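Local coordinates for protein trans-4-hydroxy-L-proline dehydratase (Clostridioides difficile 70-100-2010, PDB 6VXC) that catalyses the radical-based dehydration of trans-4-hydroxy-L-proline to (S)-1-pyrroline-5-carboxylate, a step in anaerobic hydroxyproline breakdown, at residues A[468-480]-A[663-677]. Numbering follows the deposited sequence.
Sequences TGYMNIPKILELT and LPTTCHIYFGEIMGA
The F671 ring is sandwiched between the N472 side chain, whose CB lies 3.6 Å from the ring centroid in a CH-pi contact, and C667 SG over the centre of the opposite face; the backbone carbonyl carbon of Y470 meets its edge. Here, in the barrel of the glycyl radical enzyme fold, strand 463-472 passes directly into helix 473-481; the strand end packs on helix 667-673 and the loop before it, the start of helix 473-481 on 674-676. The N472 amide lies nearly flat on the ring, the two planes 13° apart. N472 CG, anti to its own backbone nitrogen (chi1 -168°), directs ND2 to F671 O (3.2 Å) and G167 O, while N472, as N-cap of helix 473-481, accepts a hydrogen bond from K475 N at OD1.

C667 CB and P664 O share one face of the Y470 ring, and L663 O sits near its plane at the edge. Y470 OH is hydrogen-bonded to T665 OG1 at 2.6 Å, and T665 in turn borders C454 and a bound glycerol, placing this end beside the predicted radical cysteine.

Past the end of helix 667-673, the extended M675 runs past E478 in the opposite direction and ends with CE 3.5 Å from P474 CB. K475 bends at its last torsion (chi4 77°); its NZ donates a hydrogen bond to I674 O (2.7 Å, in the carbonyl plane) and forms salt bridges with E478 OE1 and D486 OD1. E478 OE2 accepts a hydrogen bond from G676 N on its syn lone pair (2.7 Å), and one water bridges OE2 to A677 O.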
loop_
_atom_site.group_PDB
_atom_site.type_symbol
_atom_site.label_atom_id
_atom_site.label_comp_id
_atom_site.label_asym_id
_atom_site.label_seq_id
_atom_site.Cartn_x
_atom_site.Cartn_y
_atom_site.Cartn_z
ATOM N N THR A 468 -2.893 -5.737 -8.582
ATOM C CA THR A 468 -4.170 -5.747 -9.295
ATOM C C THR A 468 -5.354 -6.218 -8.455
ATOM O O THR A 468 -6.497 -6.027 -8.883
ATOM C CB THR A 468 -4.091 -6.600 -10.585
ATOM O OG1 THR A 468 -3.884 -7.975 -10.262
ATOM C CG2 THR A 468 -2.970 -6.124 -11.528
ATOM N N GLY A 469 -5.124 -6.819 -7.295
ATOM C CA GLY A 469 -6.191 -7.239 -6.409
ATOM C C GLY A 469 -5.817 -8.496 -5.644
ATOM O O GLY A 469 -4.930 -9.249 -6.029
ATOM N N TYR A 470 -6.541 -8.732 -4.541
ATOM C CA TYR A 470 -6.353 -9.911 -3.690
ATOM C C TYR A 470 -7.071 -11.127 -4.284
ATOM O O TYR A 470 -8.091 -10.997 -4.957
ATOM C CB TYR A 470 -6.888 -9.645 -2.273
ATOM C CG TYR A 470 -6.258 -8.435 -1.637
ATOM C CD1 TYR A 470 -5.009 -8.512 -1.038
ATOM C CD2 TYR A 470 -6.891 -7.209 -1.686
ATOM C CE1 TYR A 470 -4.413 -7.377 -0.481
ATOM C CE2 TYR A 470 -6.311 -6.073 -1.144
ATOM C CZ TYR A 470 -5.072 -6.159 -0.536
ATOM O OH TYR A 470 -4.499 -5.030 0.001
ATOM N N MET A 471 -6.521 -12.313 -4.021
ATOM C CA MET A 471 -7.060 -13.578 -4.507
ATOM C C MET A 471 -7.418 -14.440 -3.304
ATOM O O MET A 471 -6.560 -14.713 -2.459
ATOM C CB MET A 471 -6.043 -14.294 -5.402
ATOM C CG MET A 471 -6.557 -15.580 -6.067
ATOM S SD MET A 471 -7.930 -15.323 -7.187
ATOM C CE MET A 471 -7.248 -14.133 -8.342
ATOM N N ASN A 472 -8.666 -14.904 -3.255
ATOM C CA ASN A 472 -9.226 -15.607 -2.100
ATOM C C ASN A 472 -8.870 -17.092 -2.228
ATOM O O ASN A 472 -9.659 -17.916 -2.682
ATOM C CB ASN A 472 -10.742 -15.370 -2.042
ATOM C CG ASN A 472 -11.382 -15.810 -0.717
ATOM O OD1 ASN A 472 -10.796 -16.584 0.054
ATOM N ND2 ASN A 472 -12.613 -15.343 -0.471
ATOM N N ILE A 473 -7.632 -17.440 -1.849
ATOM C CA ILE A 473 -7.172 -18.819 -2.039
ATOM C C ILE A 473 -8.030 -19.806 -1.261
ATOM O O ILE A 473 -8.369 -20.864 -1.807
ATOM C CB ILE A 473 -5.677 -18.932 -1.723
ATOM C CG1 ILE A 473 -4.903 -17.939 -2.582
ATOM C CG2 ILE A 473 -5.189 -20.336 -1.979
ATOM C CD1 ILE A 473 -3.459 -17.854 -2.213
ATOM N N PRO A 474 -8.395 -19.554 -0.002
ATOM C CA PRO A 474 -9.269 -20.504 0.710
ATOM C C PRO A 474 -10.604 -20.738 0.010
ATOM O O PRO A 474 -11.099 -21.868 -0.004
ATOM C CB PRO A 474 -9.449 -19.838 2.086
ATOM C CG PRO A 474 -8.206 -18.973 2.260
ATOM C CD PRO A 474 -7.934 -18.453 0.866
ATOM N N LYS A 475 -11.214 -19.700 -0.556
ATOM C CA LYS A 475 -12.481 -19.919 -1.247
ATOM C C LYS A 475 -12.291 -20.696 -2.549
ATOM O O LYS A 475 -13.225 -21.353 -3.005
ATOM C CB LYS A 475 -13.184 -18.598 -1.509
ATOM C CG LYS A 475 -14.662 -18.752 -1.906
ATOM C CD LYS A 475 -15.390 -17.416 -1.829
ATOM C CE LYS A 475 -16.859 -17.514 -2.254
ATOM N NZ LYS A 475 -17.705 -18.117 -1.187
ATOM N N ILE A 476 -11.098 -20.670 -3.135
ATOM C CA ILE A 476 -10.839 -21.551 -4.266
ATOM C C ILE A 476 -10.899 -23.010 -3.825
ATOM O O ILE A 476 -11.416 -23.865 -4.554
ATOM C CB ILE A 476 -9.500 -21.189 -4.929
ATOM C CG1 ILE A 476 -9.626 -19.798 -5.582
ATOM C CG2 ILE A 476 -9.066 -22.270 -5.937
ATOM C CD1 ILE A 476 -8.333 -19.273 -6.184
ATOM N N LEU A 477 -10.398 -23.323 -2.622
ATOM C CA LEU A 477 -10.599 -24.675 -2.105
ATOM C C LEU A 477 -12.084 -24.942 -1.874
ATOM O O LEU A 477 -12.581 -26.027 -2.186
ATOM C CB LEU A 477 -9.801 -24.903 -0.811
ATOM C CG LEU A 477 -9.970 -26.290 -0.150
ATOM C CD1 LEU A 477 -9.488 -27.424 -1.054
ATOM C CD2 LEU A 477 -9.244 -26.366 1.181
ATOM N N GLU A 478 -12.813 -23.948 -1.361
ATOM C CA GLU A 478 -14.243 -24.139 -1.154
ATOM C C GLU A 478 -14.942 -24.500 -2.458
ATOM O O GLU A 478 -15.701 -25.475 -2.509
ATOM C CB GLU A 478 -14.862 -22.880 -0.540
ATOM C CG GLU A 478 -16.353 -22.999 -0.199
ATOM C CD GLU A 478 -16.886 -21.775 0.546
ATOM O OE1 GLU A 478 -16.961 -20.686 -0.052
ATOM O OE2 GLU A 478 -17.219 -21.903 1.742
ATOM N N LEU A 479 -14.627 -23.783 -3.540
ATOM C CA LEU A 479 -15.186 -24.127 -4.845
ATOM C C LEU A 479 -14.810 -25.546 -5.238
ATOM O O LEU A 479 -15.657 -26.294 -5.729
ATOM C CB LEU A 479 -14.709 -23.141 -5.922
ATOM C CG LEU A 479 -15.102 -21.656 -5.888
ATOM C CD1 LEU A 479 -14.605 -20.954 -7.162
ATOM C CD2 LEU A 479 -16.601 -21.454 -5.706
ATOM N N THR A 480 -13.546 -25.927 -5.026
ATOM C CA THR A 480 -13.093 -27.289 -5.312
ATOM C C THR A 480 -13.945 -28.321 -4.585
ATOM O O THR A 480 -14.320 -29.347 -5.162
ATOM C CB THR A 480 -11.619 -27.459 -4.907
ATOM O OG1 THR A 480 -10.817 -26.461 -5.538
ATOM C CG2 THR A 480 -11.086 -28.858 -5.285
ATOM N N LEU A 663 -0.094 -10.590 0.937
ATOM C CA LEU A 663 -0.521 -9.636 1.953
ATOM C C LEU A 663 -2.032 -9.457 1.855
ATOM O O LEU A 663 -2.623 -9.731 0.807
ATOM C CB LEU A 663 0.207 -8.285 1.808
ATOM C CG LEU A 663 0.221 -7.315 0.609
ATOM C CD1 LEU A 663 0.631 -8.008 -0.664
ATOM C CD2 LEU A 663 -1.050 -6.521 0.427
ATOM N N PRO A 664 -2.693 -9.050 2.951
ATOM C CA PRO A 664 -4.163 -8.971 2.944
ATOM C C PRO A 664 -4.750 -7.570 3.126
ATOM O O PRO A 664 -5.923 -7.364 2.809
ATOM C CB PRO A 664 -4.532 -9.844 4.147
ATOM C CG PRO A 664 -3.425 -9.460 5.161
ATOM C CD PRO A 664 -2.173 -9.166 4.328
ATOM N N THR A 665 -3.985 -6.623 3.677
ATOM C CA THR A 665 -4.542 -5.392 4.248
ATOM C C THR A 665 -5.760 -5.743 5.114
ATOM O O THR A 665 -5.598 -6.426 6.125
ATOM C CB THR A 665 -4.861 -4.361 3.153
ATOM O OG1 THR A 665 -3.718 -4.205 2.297
ATOM C CG2 THR A 665 -5.204 -3.008 3.776
ATOM N N THR A 666 -6.975 -5.302 4.771
ATOM C CA THR A 666 -8.157 -5.761 5.503
ATOM C C THR A 666 -8.983 -6.762 4.696
ATOM O O THR A 666 -10.098 -7.109 5.101
ATOM C CB THR A 666 -9.046 -4.592 5.967
ATOM O OG1 THR A 666 -9.451 -3.792 4.856
ATOM C CG2 THR A 666 -8.326 -3.698 7.011
ATOM N N CYS A 667 -8.455 -7.248 3.574
ATOM C CA CYS A 667 -9.234 -8.132 2.723
ATOM C C CYS A 667 -9.410 -9.526 3.313
ATOM O O CYS A 667 -10.320 -10.247 2.876
ATOM C CB CYS A 667 -8.597 -8.234 1.339
ATOM S SG CYS A 667 -9.724 -8.832 0.081
ATOM N N HIS A 668 -8.577 -9.927 4.292
ATOM C CA HIS A 668 -8.779 -11.226 4.935
ATOM C C HIS A 668 -10.064 -11.261 5.750
ATOM O O HIS A 668 -10.599 -12.349 5.975
ATOM C CB HIS A 668 -7.581 -11.621 5.812
ATOM C CG HIS A 668 -7.312 -10.687 6.952
ATOM N ND1 HIS A 668 -7.014 -9.356 6.764
ATOM C CD2 HIS A 668 -7.244 -10.906 8.288
ATOM C CE1 HIS A 668 -6.814 -8.784 7.940
ATOM N NE2 HIS A 668 -6.947 -9.704 8.881
ATOM N N ILE A 669 -10.560 -10.103 6.190
ATOM C CA ILE A 669 -11.868 -10.038 6.833
ATOM C C ILE A 669 -12.971 -10.311 5.811
ATOM O O ILE A 669 -13.792 -11.212 5.990
ATOM C CB ILE A 669 -12.058 -8.678 7.531
ATOM C CG1 ILE A 669 -10.885 -8.384 8.502
ATOM C CG2 ILE A 669 -13.436 -8.594 8.209
ATOM C CD1 ILE A 669 -10.679 -9.432 9.610
ATOM N N TYR A 670 -12.985 -9.538 4.722
ATOM C CA TYR A 670 -13.981 -9.699 3.661
ATOM C C TYR A 670 -13.971 -11.112 3.088
ATOM O O TYR A 670 -15.024 -11.745 2.947
ATOM C CB TYR A 670 -13.697 -8.666 2.560
ATOM C CG TYR A 670 -14.397 -8.852 1.215
ATOM C CD1 TYR A 670 -15.779 -8.970 1.124
ATOM C CD2 TYR A 670 -13.673 -8.834 0.040
ATOM C CE1 TYR A 670 -16.415 -9.109 -0.112
ATOM C CE2 TYR A 670 -14.302 -8.964 -1.205
ATOM C CZ TYR A 670 -15.669 -9.109 -1.267
ATOM O OH TYR A 670 -16.281 -9.242 -2.498
ATOM N N PHE A 671 -12.785 -11.626 2.761
ATOM C CA PHE A 671 -12.679 -12.944 2.137
ATOM C C PHE A 671 -13.219 -14.049 3.040
ATOM O O PHE A 671 -13.750 -15.045 2.544
ATOM C CB PHE A 671 -11.225 -13.242 1.769
ATOM C CG PHE A 671 -10.784 -12.622 0.478
ATOM C CD1 PHE A 671 -11.698 -11.976 -0.346
ATOM C CD2 PHE A 671 -9.448 -12.699 0.068
ATOM C CE1 PHE A 671 -11.299 -11.417 -1.550
ATOM C CE2 PHE A 671 -9.036 -12.150 -1.146
ATOM C CZ PHE A 671 -9.966 -11.497 -1.953
ATOM N N GLY A 672 -13.066 -13.907 4.364
ATOM C CA GLY A 672 -13.668 -14.863 5.275
ATOM C C GLY A 672 -15.156 -14.659 5.472
ATOM O O GLY A 672 -15.887 -15.625 5.700
ATOM N N GLU A 673 -15.617 -13.408 5.419
ATOM C CA GLU A 673 -17.037 -13.119 5.614
ATOM C C GLU A 673 -17.918 -13.769 4.543
ATOM O O GLU A 673 -19.066 -14.122 4.824
ATOM C CB GLU A 673 -17.265 -11.606 5.654
ATOM C CG GLU A 673 -16.823 -10.938 6.960
ATOM C CD GLU A 673 -16.976 -9.405 6.955
ATOM O OE1 GLU A 673 -17.126 -8.818 8.057
ATOM O OE2 GLU A 673 -16.967 -8.801 5.856
ATOM N N ILE A 674 -17.438 -13.894 3.313
ATOM C CA ILE A 674 -18.283 -14.473 2.270
ATOM C C ILE A 674 -17.878 -15.912 1.965
ATOM O O ILE A 674 -18.076 -16.400 0.845
ATOM C CB ILE A 674 -18.274 -13.612 0.991
ATOM C CG1 ILE A 674 -16.855 -13.154 0.667
ATOM C CG2 ILE A 674 -19.219 -12.444 1.149
ATOM C CD1 ILE A 674 -16.024 -14.240 0.034
ATOM N N MET A 675 -17.302 -16.593 2.945
ATOM C CA MET A 675 -16.924 -17.995 2.819
ATOM C C MET A 675 -17.583 -18.819 3.914
ATOM O O MET A 675 -17.763 -18.348 5.040
ATOM C CB MET A 675 -15.403 -18.148 2.876
ATOM C CG MET A 675 -14.875 -19.521 2.541
ATOM S SD MET A 675 -13.079 -19.444 2.390
ATOM C CE MET A 675 -12.671 -21.123 2.699
ATOM N N GLY A 676 -17.939 -20.058 3.587
ATOM C CA GLY A 676 -18.483 -20.957 4.580
ATOM C C GLY A 676 -17.397 -21.495 5.488
ATOM O O GLY A 676 -16.239 -21.078 5.450
ATOM N N ALA A 677 -17.789 -22.458 6.315
ATOM C CA ALA A 677 -16.825 -23.131 7.166
ATOM C C ALA A 677 -15.792 -23.834 6.302
ATOM O O ALA A 677 -16.071 -24.241 5.175
ATOM C CB ALA A 677 -17.523 -24.132 8.081
HETATM O O HOH W 1 -17.869 -24.055 3.134
#